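Local coordinates for prophage MuSo2, 43 kDa tail protein (Shewanella oneidensis, PDB 3CDD) that probably forms part of the baseplate hub of a Mu-like phage tail, at the end that meets the host cell, at residues E38-F43 with E86-I91; T138-P143 with L178-A183; F205-R210 with S244-Y249. All blocks are in the same frame, centred on the assembly; numbering follows the deposited sequence.

All three interactions are partly buried and lie far apart. Interactions 1 and 2 are on opposite sides of the chain's centre, about 46 Å apart between centres. Interaction 1 pairs two strands in the GpP-like N-terminal range, so regular backbone bonds dominate it. Interaction 2 lies in the gp44-like second-domain range. There an arginine just after a short strand takes hold of a loop through a hydroxyl, a carbonyl and one water. Neither interaction 2 nor interaction 3 has a backbone-to-backbone bond between its segments. Interaction 3 joins a turn to a loop by an indole face, a methyl group and a salt bridge, next to another subunit.

Interaction 1. Residues E38-F43 with E86-I91; sequences EMTYKF and ESTITI
Lys42 NZ is gripped by two hydroxyls of the facing segment, Thr88 OG1 at 2.6 Å and Ser87 OG at 2.9 Å. A third, weak bond runs from the same nitrogen to Ser87 O. The grip closes one end of an antiparallel strand pair, 34-42 with 88-97, in the GpP-like N-terminal part of the protein. The lysine chain is bent at both chi2 and chi3 (each -62°), which folds the ammonium group back over the neighbouring strand. Thr88 OG1 also bonds to Asp85 OD1, so a chain of bonds runs from the ammonium group through the hydroxyl to the carboxylate.

Regular backbone bonds hold the strands together. Met39, a selenomethionine, and Ile91 form one hydrogen-bonded pair. Its bond from Met39 N to Ile91 O measures 2.9 Å. Tyr41 and Ile89 form the next, with Tyr41 N to Ile89 O at 2.8 Å. Beyond the strand end, Phe43 N reaches Ser87 O at 2.8 Å. That donor sits 54° out of the carbonyl plane, away from the usual lone-pair direction.

Thr40 and Thr90 face each other as a non-hydrogen-bonded pair. Their side chains lie side by side and point the same way, on the face that also carries Lys42 and Thr88. Here a methyl meets a hydroxyl, Thr90 CG2 against Thr40 OG1 at 3.4 Å. Glu38 is extended and brings OE2 up to the same methyl.

The other face carries Met39, Tyr41, Ile89 and Ile91. Strand 70-84 also touches both isoleucines, through Tyr84 and Trp80, and Ile89 packs on Ile311 of the second subunit. The Phe43 and Ile89 side chains cross at a slant, and ring atom CE2 of Phe43 lies 3.7 Å from Ile89 CD1.

Interaction 2. Residues T138-P143 with L178-A183; sequences TDVGEP and LVITRA
Thr138 touches the second segment with both branches of its side chain. Its OG1 accepts a hydrogen bond from Arg182 NH1 at 2.9 Å, in the plane of the guanidinium. Its methyl CG2 rests on the backbone of Thr181, 3.6 Å from Thr181 C. With OG1 trans to the backbone N (chi1 -162°), the hydroxyl is turned to the arginine.

Asp139 takes part through its carbonyl. Arg182 NH1 donates to Asp139 O at 2.7 Å, on a lone pair in the carbonyl plane. One arginine nitrogen thus holds two consecutive residues of the loop. A water bridges the same carbonyl to Arg182 NH2. The carboxylate turns elsewhere: Asp139 OD1 accepts from Gly141 N at 3.0 Å and forms an Asx turn, which bends the loop.

Val140 adds the apolar part. Its CG1 meets Ile180 CG2 at 4.0 Å, the two side chains crossing at about a right angle.

The loop follows strand 134-136, which runs parallel to strand 178-181 in a small three-stranded sheet. Helix 119-127 touches both Val140 and Ile180 through Thr120. Ile180 also packs on Leu170 of strand 169-172.

Interaction 3. Residues F205-R210 with S244-Y249; sequences FSWRQR and SEIGRY
Ile246 lays its CD1 methyl over one face of the Trp207 indole. The CH-pi contact is 3.6 Å from CD1 to the centroid of the five-membered ring, 19° off the ring normal. The same methyl also lies over a face of the Arg210 guanidinium, 3.4 Å above its plane. It therefore fills the corner between indole and guanidinium. The second branch, Ile246 CG2, reaches the six-membered ring at Trp207 CZ3, 3.9 Å away.

Arg210 curls round the isoleucine, bent at chi2 and chi3, and ends in a salt bridge. Its NH2 meets Glu245 OE1 at 2.7 Å with a nearly straight N-H. The carboxylate oxygen is in the guanidinium plane, but the nitrogen approaches it from above the carboxylate plane, 63° out. Asp243 OD2 forms a second salt bridge to the same NH2, so two carboxylates share this one nitrogen, which probably favours the charged form of the arginine.

Arg248 brings NH2 to 3.5 Å from Trp207 CE3, with the two planes 32° apart. Its polar end is taken by the third subunit, through Asp101 and Gly60.

Trp207 to Arg210 form a type I beta turn. Ser206 OG accepts from Arg208 N, an ST turn that overlaps its start. This beta turn follows strand 200-206, which pairs antiparallel with a strand of the third subunit. The setting is that of an intersubunit beta-sheet, consistent with a trimeric baseplate hub.

Interaction 1. Residues E38-F43 with E86-I91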
loop_
_atom_site.group_PDB
_atom_site.type_symbol
_atom_site.label_atom_id
_atom_site.label_comp_id
_atom_site.label_asym_id
_atom_site.label_seq_id
_atom_site.Cartn_x
_atom_site.Cartn_y
_atom_site.Cartn_z
ATOM N N GLU A 38 -11.912 4.657 22.240
ATOM C CA GLU A 38 -13.100 5.147 21.588
ATOM C C GLU A 38 -14.324 5.015 22.503
ATOM O O GLU A 38 -14.469 4.029 23.234
ATOM C CB GLU A 38 -13.311 4.390 20.288
ATOM C CG GLU A 38 -14.516 4.826 19.502
ATOM C CD GLU A 38 -14.681 3.988 18.253
ATOM O OE1 GLU A 38 -15.107 2.811 18.364
ATOM O OE2 GLU A 38 -14.352 4.501 17.167
HETATM N N MSE A 39 -15.192 6.027 22.451
HETATM C CA MSE A 39 -16.473 6.023 23.174
HETATM C C MSE A 39 -17.569 6.378 22.178
HETATM O O MSE A 39 -17.584 7.486 21.643
HETATM C CB MSE A 39 -16.428 7.047 24.315
HETATM C CG MSE A 39 -17.255 6.709 25.569
HETATM SE SE MSE A 39 -17.052 8.173 26.862
HETATM C CE MSE A 39 -15.213 8.010 27.473
ATOM N N THR A 40 -18.475 5.440 21.930
ATOM C CA THR A 40 -19.603 5.612 20.982
ATOM C C THR A 40 -20.960 5.645 21.692
ATOM O O THR A 40 -21.383 4.665 22.319
ATOM C CB THR A 40 -19.592 4.503 19.898
ATOM O OG1 THR A 40 -18.319 4.489 19.252
ATOM C CG2 THR A 40 -20.703 4.685 18.851
ATOM N N TYR A 41 -21.620 6.793 21.634
ATOM C CA TYR A 41 -22.970 6.903 22.155
ATOM C C TYR A 41 -23.986 6.911 21.016
ATOM O O TYR A 41 -23.751 7.523 19.984
ATOM C CB TYR A 41 -23.127 8.155 23.012
ATOM C CG TYR A 41 -22.612 8.036 24.418
ATOM C CD1 TYR A 41 -21.255 8.159 24.695
ATOM C CD2 TYR A 41 -23.492 7.823 25.491
ATOM C CE1 TYR A 41 -20.766 8.067 26.016
ATOM C CE2 TYR A 41 -23.019 7.724 26.813
ATOM C CZ TYR A 41 -21.645 7.852 27.054
ATOM O OH TYR A 41 -21.147 7.756 28.338
ATOM N N LYS A 42 -25.099 6.211 21.229
ATOM C CA LYS A 42 -26.265 6.253 20.349
ATOM C C LYS A 42 -27.446 6.976 21.038
ATOM O O LYS A 42 -27.800 6.657 22.178
ATOM C CB LYS A 42 -26.702 4.840 19.958
ATOM C CG LYS A 42 -25.756 4.083 19.042
ATOM C CD LYS A 42 -25.551 4.754 17.675
ATOM C CE LYS A 42 -26.837 4.839 16.883
ATOM N NZ LYS A 42 -26.680 5.670 15.630
ATOM N N PHE A 43 -28.045 7.931 20.322
ATOM C CA PHE A 43 -29.173 8.697 20.817
ATOM C C PHE A 43 -30.416 8.383 19.998
ATOM O O PHE A 43 -30.562 8.861 18.867
ATOM C CB PHE A 43 -28.852 10.182 20.763
ATOM C CG PHE A 43 -27.646 10.560 21.581
ATOM C CD1 PHE A 43 -27.790 11.025 22.877
ATOM C CD2 PHE A 43 -26.374 10.421 21.063
ATOM C CE1 PHE A 43 -26.668 11.353 23.636
ATOM C CE2 PHE A 43 -25.259 10.748 21.809
ATOM C CZ PHE A 43 -25.408 11.220 23.091
ATOM N N GLU A 86 -26.944 12.011 13.246
ATOM C CA GLU A 86 -28.146 12.449 13.961
ATOM C C GLU A 86 -28.467 11.609 15.196
ATOM O O GLU A 86 -29.156 12.077 16.089
ATOM C CB GLU A 86 -29.340 12.566 13.030
ATOM C CG GLU A 86 -29.262 13.801 12.179
ATOM C CD GLU A 86 -30.099 13.689 10.937
ATOM O OE1 GLU A 86 -30.048 12.629 10.264
ATOM O OE2 GLU A 86 -30.800 14.671 10.629
ATOM N N SER A 87 -27.900 10.407 15.273
ATOM C CA SER A 87 -28.177 9.511 16.386
ATOM C C SER A 87 -26.903 8.895 17.003
ATOM O O SER A 87 -26.983 7.888 17.698
ATOM C CB SER A 87 -29.122 8.409 15.904
ATOM O OG SER A 87 -28.534 7.700 14.836
ATOM N N THR A 88 -25.749 9.528 16.761
ATOM C CA THR A 88 -24.436 8.982 17.118
ATOM C C THR A 88 -23.499 10.108 17.500
ATOM O O THR A 88 -23.476 11.145 16.847
ATOM C CB THR A 88 -23.777 8.191 15.942
ATOM O OG1 THR A 88 -24.761 7.386 15.288
ATOM C CG2 THR A 88 -22.667 7.267 16.431
ATOM N N ILE A 89 -22.762 9.911 18.583
ATOM C CA ILE A 89 -21.560 10.706 18.859
ATOM C C ILE A 89 -20.438 9.729 19.195
ATOM O O ILE A 89 -20.565 8.902 20.112
ATOM C CB ILE A 89 -21.727 11.742 20.002
ATOM C CG1 ILE A 89 -22.843 12.735 19.681
ATOM C CG2 ILE A 89 -20.404 12.518 20.230
ATOM C CD1 ILE A 89 -23.249 13.660 20.862
ATOM N N THR A 90 -19.354 9.815 18.431
ATOM C CA THR A 90 -18.190 8.973 18.640
ATOM C C THR A 90 -17.009 9.890 18.861
ATOM O O THR A 90 -16.720 10.757 18.022
ATOM C CB THR A 90 -17.908 8.112 17.400
ATOM O OG1 THR A 90 -19.101 7.416 17.029
ATOM C CG2 THR A 90 -16.794 7.112 17.649
ATOM N N ILE A 91 -16.346 9.719 19.999
ATOM C CA ILE A 91 -15.070 10.394 20.246
ATOM C C ILE A 91 -13.992 9.334 20.422
ATOM O O ILE A 91 -14.227 8.296 21.009
ATOM C CB ILE A 91 -15.102 11.301 21.490
ATOM C CG1 ILE A 91 -15.422 10.488 22.753
ATOM C CG2 ILE A 91 -16.121 12.440 21.324
ATOM C CD1 ILE A 91 -14.532 10.836 23.923
#

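Interaction 2. Residues T138-P143 with L178-A183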
loop_
_atom_site.group_PDB
_atom_site.type_symbol
_atom_site.label_atom_id
_atom_site.label_comp_id
_atom_site.label_asym_id
_atom_site.label_seq_id
_atom_site.Cartn_x
_atom_site.Cartn_y
_atom_site.Cartn_z
ATOM N N THR A 138 21.106 -4.004 31.381
ATOM C CA THR A 138 22.040 -4.930 30.753
ATOM C C THR A 138 23.377 -4.236 30.589
ATOM O O THR A 138 23.479 -3.020 30.772
ATOM C CB THR A 138 21.518 -5.444 29.366
ATOM O OG1 THR A 138 22.230 -6.633 28.999
ATOM C CG2 THR A 138 21.680 -4.376 28.275
ATOM N N ASP A 139 24.404 -5.014 30.256
ATOM C CA ASP A 139 25.734 -4.474 30.044
ATOM C C ASP A 139 25.785 -3.841 28.655
ATOM O O ASP A 139 25.548 -4.516 27.651
ATOM C CB ASP A 139 26.767 -5.593 30.190
ATOM C CG ASP A 139 28.185 -5.098 30.117
ATOM O OD1 ASP A 139 28.414 -3.870 30.011
ATOM O OD2 ASP A 139 29.081 -5.961 30.163
ATOM N N VAL A 140 26.061 -2.537 28.606
ATOM C CA VAL A 140 26.106 -1.795 27.330
ATOM C C VAL A 140 27.498 -1.857 26.683
ATOM O O VAL A 140 27.710 -1.351 25.568
ATOM C CB VAL A 140 25.585 -0.321 27.460
ATOM C CG1 VAL A 140 24.208 -0.292 28.124
ATOM C CG2 VAL A 140 26.573 0.577 28.216
ATOM N N GLY A 141 28.438 -2.478 27.396
ATOM C CA GLY A 141 29.790 -2.703 26.885
ATOM C C GLY A 141 30.580 -1.423 26.691
ATOM O O GLY A 141 30.332 -0.408 27.364
ATOM N N GLU A 142 31.529 -1.479 25.755
ATOM C CA GLU A 142 32.573 -0.466 25.631
ATOM C C GLU A 142 32.020 0.880 25.188
ATOM O O GLU A 142 30.972 0.929 24.545
ATOM C CB GLU A 142 33.666 -0.924 24.645
ATOM C CG GLU A 142 34.624 -1.971 25.192
ATOM C CD GLU A 142 35.371 -1.505 26.430
ATOM O OE1 GLU A 142 36.338 -0.709 26.300
ATOM O OE2 GLU A 142 34.991 -1.948 27.537
ATOM N N PRO A 143 32.722 1.980 25.539
ATOM C CA PRO A 143 32.426 3.287 24.945
ATOM C C PRO A 143 32.608 3.273 23.419
ATOM O O PRO A 143 33.291 2.388 22.894
ATOM C CB PRO A 143 33.469 4.218 25.602
ATOM C CG PRO A 143 34.537 3.293 26.147
ATOM C CD PRO A 143 33.785 2.065 26.556
ATOM N N LEU A 178 12.751 5.318 28.418
ATOM C CA LEU A 178 13.576 4.484 27.521
ATOM C C LEU A 178 14.294 3.353 28.277
ATOM O O LEU A 178 14.971 3.604 29.282
ATOM C CB LEU A 178 14.602 5.340 26.783
ATOM C CG LEU A 178 15.454 4.603 25.745
ATOM C CD1 LEU A 178 14.604 4.196 24.543
ATOM C CD2 LEU A 178 16.627 5.448 25.307
ATOM N N VAL A 179 14.135 2.121 27.794
ATOM C CA VAL A 179 14.770 0.945 28.402
ATOM C C VAL A 179 15.837 0.330 27.494
ATOM O O VAL A 179 15.577 -0.011 26.332
ATOM C CB VAL A 179 13.755 -0.164 28.818
ATOM C CG1 VAL A 179 14.495 -1.365 29.437
ATOM C CG2 VAL A 179 12.733 0.366 29.792
ATOM N N ILE A 180 17.042 0.190 28.050
ATOM C CA ILE A 180 18.125 -0.522 27.395
ATOM C C ILE A 180 18.312 -1.901 28.031
ATOM O O ILE A 180 18.680 -2.035 29.213
ATOM C CB ILE A 180 19.442 0.265 27.424
ATOM C CG1 ILE A 180 19.239 1.672 26.841
ATOM C CG2 ILE A 180 20.533 -0.516 26.681
ATOM C CD1 ILE A 180 20.431 2.625 27.057
ATOM N N THR A 181 18.054 -2.926 27.234
ATOM C CA THR A 181 18.058 -4.281 27.758
ATOM C C THR A 181 18.526 -5.327 26.740
ATOM O O THR A 181 19.054 -4.996 25.673
ATOM C CB THR A 181 16.665 -4.606 28.356
ATOM O OG1 THR A 181 16.728 -5.837 29.081
ATOM C CG2 THR A 181 15.569 -4.665 27.266
ATOM N N ARG A 182 18.375 -6.593 27.103
ATOM C CA ARG A 182 18.592 -7.719 26.196
ATOM C C ARG A 182 17.424 -8.648 26.412
ATOM O O ARG A 182 16.710 -8.496 27.397
ATOM C CB ARG A 182 19.897 -8.469 26.535
ATOM C CG ARG A 182 21.175 -7.832 25.997
ATOM C CD ARG A 182 22.375 -8.731 26.344
ATOM N NE ARG A 182 23.591 -8.419 25.584
ATOM C CZ ARG A 182 24.504 -7.519 25.940
ATOM N NH1 ARG A 182 24.354 -6.816 27.057
ATOM N NH2 ARG A 182 25.569 -7.322 25.174
ATOM N N ALA A 183 17.235 -9.620 25.521
ATOM C CA ALA A 183 16.222 -10.658 25.724
ATOM C C ALA A 183 16.328 -11.217 27.139
ATOM O O ALA A 183 17.393 -11.671 27.551
ATOM C CB ALA A 183 16.392 -11.769 24.715
HETATM O O HOH W 1 27.199 -5.049 25.746
#

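Interaction 3. Residues F205-R210 with S244-Y249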
loop_
_atom_site.group_PDB
_atom_site.type_symbol
_atom_site.label_atom_id
_atom_site.label_comp_id
_atom_site.label_asym_id
_atom_site.label_seq_id
_atom_site.Cartn_x
_atom_site.Cartn_y
_atom_site.Cartn_z
ATOM N N PHE A 205 3.900 -19.999 9.721
ATOM C CA PHE A 205 5.265 -20.511 9.678
ATOM C C PHE A 205 5.623 -20.723 8.221
ATOM O O PHE A 205 5.031 -21.560 7.546
ATOM C CB PHE A 205 5.373 -21.784 10.532
ATOM C CG PHE A 205 4.830 -21.582 11.936
ATOM C CD1 PHE A 205 5.643 -21.059 12.946
ATOM C CD2 PHE A 205 3.500 -21.856 12.224
ATOM C CE1 PHE A 205 5.137 -20.826 14.226
ATOM C CE2 PHE A 205 2.980 -21.645 13.515
ATOM C CZ PHE A 205 3.800 -21.124 14.507
ATOM N N SER A 206 6.574 -19.924 7.743
ATOM C CA SER A 206 6.826 -19.796 6.334
ATOM C C SER A 206 8.288 -19.985 5.968
ATOM O O SER A 206 9.159 -19.714 6.793
ATOM C CB SER A 206 6.347 -18.409 5.900
ATOM O OG SER A 206 6.526 -18.203 4.515
ATOM N N TRP A 207 8.554 -20.437 4.724
ATOM C CA TRP A 207 9.884 -20.369 4.137
ATOM C C TRP A 207 10.030 -19.352 2.987
ATOM O O TRP A 207 11.070 -19.349 2.332
ATOM C CB TRP A 207 10.312 -21.729 3.563
ATOM C CG TRP A 207 10.829 -22.744 4.569
ATOM C CD1 TRP A 207 10.673 -22.725 5.930
ATOM C CD2 TRP A 207 11.536 -23.952 4.263
ATOM N NE1 TRP A 207 11.250 -23.835 6.485
ATOM C CE2 TRP A 207 11.776 -24.615 5.485
ATOM C CE3 TRP A 207 11.973 -24.545 3.065
ATOM C CZ2 TRP A 207 12.455 -25.834 5.555
ATOM C CZ3 TRP A 207 12.640 -25.766 3.130
ATOM C CH2 TRP A 207 12.879 -26.397 4.371
ATOM N N ARG A 208 9.023 -18.529 2.716
ATOM C CA ARG A 208 9.106 -17.569 1.598
ATOM C C ARG A 208 10.368 -16.703 1.717
ATOM O O ARG A 208 10.992 -16.366 0.714
ATOM C CB ARG A 208 7.856 -16.673 1.509
ATOM C CG ARG A 208 6.619 -17.351 0.922
ATOM C CD ARG A 208 5.314 -16.547 1.170
ATOM N NE ARG A 208 4.110 -17.379 0.996
ATOM C CZ ARG A 208 3.510 -17.644 -0.168
ATOM N NH1 ARG A 208 3.966 -17.116 -1.316
ATOM N NH2 ARG A 208 2.431 -18.441 -0.185
ATOM N N GLN A 209 10.754 -16.382 2.947
ATOM C CA GLN A 209 11.886 -15.484 3.176
ATOM C C GLN A 209 13.047 -16.185 3.854
ATOM O O GLN A 209 13.950 -15.537 4.366
ATOM C CB GLN A 209 11.438 -14.224 3.928
ATOM C CG GLN A 209 10.428 -13.402 3.129
ATOM C CD GLN A 209 9.839 -12.235 3.911
ATOM O OE1 GLN A 209 9.234 -12.420 4.977
ATOM N NE2 GLN A 209 9.997 -11.019 3.372
ATOM N N ARG A 210 13.014 -17.520 3.827
ATOM C CA ARG A 210 14.043 -18.376 4.394
ATOM C C ARG A 210 14.961 -18.858 3.303
ATOM O O ARG A 210 14.507 -19.099 2.150
ATOM C CB ARG A 210 13.421 -19.582 5.120
ATOM C CG ARG A 210 12.620 -19.233 6.400
ATOM C CD ARG A 210 13.478 -18.595 7.436
ATOM N NE ARG A 210 14.412 -19.554 8.028
ATOM C CZ ARG A 210 14.094 -20.409 8.996
ATOM N NH1 ARG A 210 12.864 -20.424 9.495
ATOM N NH2 ARG A 210 15.002 -21.254 9.466
ATOM N N SER A 244 20.823 -24.276 8.397
ATOM C CA SER A 244 20.623 -25.712 8.284
ATOM C C SER A 244 19.167 -26.166 8.450
ATOM O O SER A 244 18.854 -27.339 8.219
ATOM C CB SER A 244 21.489 -26.410 9.325
ATOM O OG SER A 244 21.153 -25.914 10.607
ATOM N N GLU A 245 18.285 -25.255 8.863
ATOM C CA GLU A 245 16.855 -25.559 8.930
ATOM C C GLU A 245 16.254 -25.728 7.532
ATOM O O GLU A 245 15.252 -26.423 7.356
ATOM C CB GLU A 245 16.093 -24.472 9.700
ATOM C CG GLU A 245 16.505 -24.345 11.183
ATOM C CD GLU A 245 15.659 -23.339 11.992
ATOM O OE1 GLU A 245 14.564 -22.925 11.527
ATOM O OE2 GLU A 245 16.105 -22.974 13.111
ATOM N N ILE A 246 16.875 -25.087 6.542
ATOM C CA ILE A 246 16.330 -25.028 5.185
ATOM C C ILE A 246 17.011 -26.065 4.314
ATOM O O ILE A 246 18.121 -25.833 3.842
ATOM C CB ILE A 246 16.491 -23.606 4.566
ATOM C CG1 ILE A 246 15.955 -22.515 5.510
ATOM C CG2 ILE A 246 15.852 -23.515 3.168
ATOM C CD1 ILE A 246 14.647 -22.840 6.251
ATOM N N GLY A 247 16.336 -27.194 4.086
ATOM C CA GLY A 247 16.963 -28.364 3.460
ATOM C C GLY A 247 16.905 -28.508 1.947
ATOM O O GLY A 247 17.140 -29.593 1.417
ATOM N N ARG A 248 16.588 -27.415 1.261
ATOM C CA ARG A 248 16.574 -27.337 -0.194
ATOM C C ARG A 248 17.563 -26.246 -0.547
ATOM O O ARG A 248 17.750 -25.321 0.227
ATOM C CB ARG A 248 15.165 -26.894 -0.647
ATOM C CG ARG A 248 14.913 -26.871 -2.127
ATOM C CD ARG A 248 13.713 -25.987 -2.492
ATOM N NE ARG A 248 12.736 -26.056 -1.443
ATOM C CZ ARG A 248 11.799 -25.162 -1.190
ATOM N NH1 ARG A 248 11.631 -24.084 -1.944
ATOM N NH2 ARG A 248 11.014 -25.390 -0.162
ATOM N N TYR A 249 18.168 -26.334 -1.724
ATOM C CA TYR A 249 19.068 -25.300 -2.227
ATOM C C TYR A 249 18.309 -23.995 -2.454
ATOM O O TYR A 249 17.502 -23.884 -3.388
ATOM C CB TYR A 249 19.705 -25.787 -3.525
ATOM C CG TYR A 249 20.557 -24.774 -4.254
ATOM C CD1 TYR A 249 21.848 -24.452 -3.800
ATOM C CD2 TYR A 249 20.100 -24.170 -5.431
ATOM C CE1 TYR A 249 22.635 -23.531 -4.477
ATOM C CE2 TYR A 249 20.886 -23.250 -6.112
ATOM C CZ TYR A 249 22.154 -22.942 -5.636
ATOM O OH TYR A 249 22.936 -22.035 -6.323
#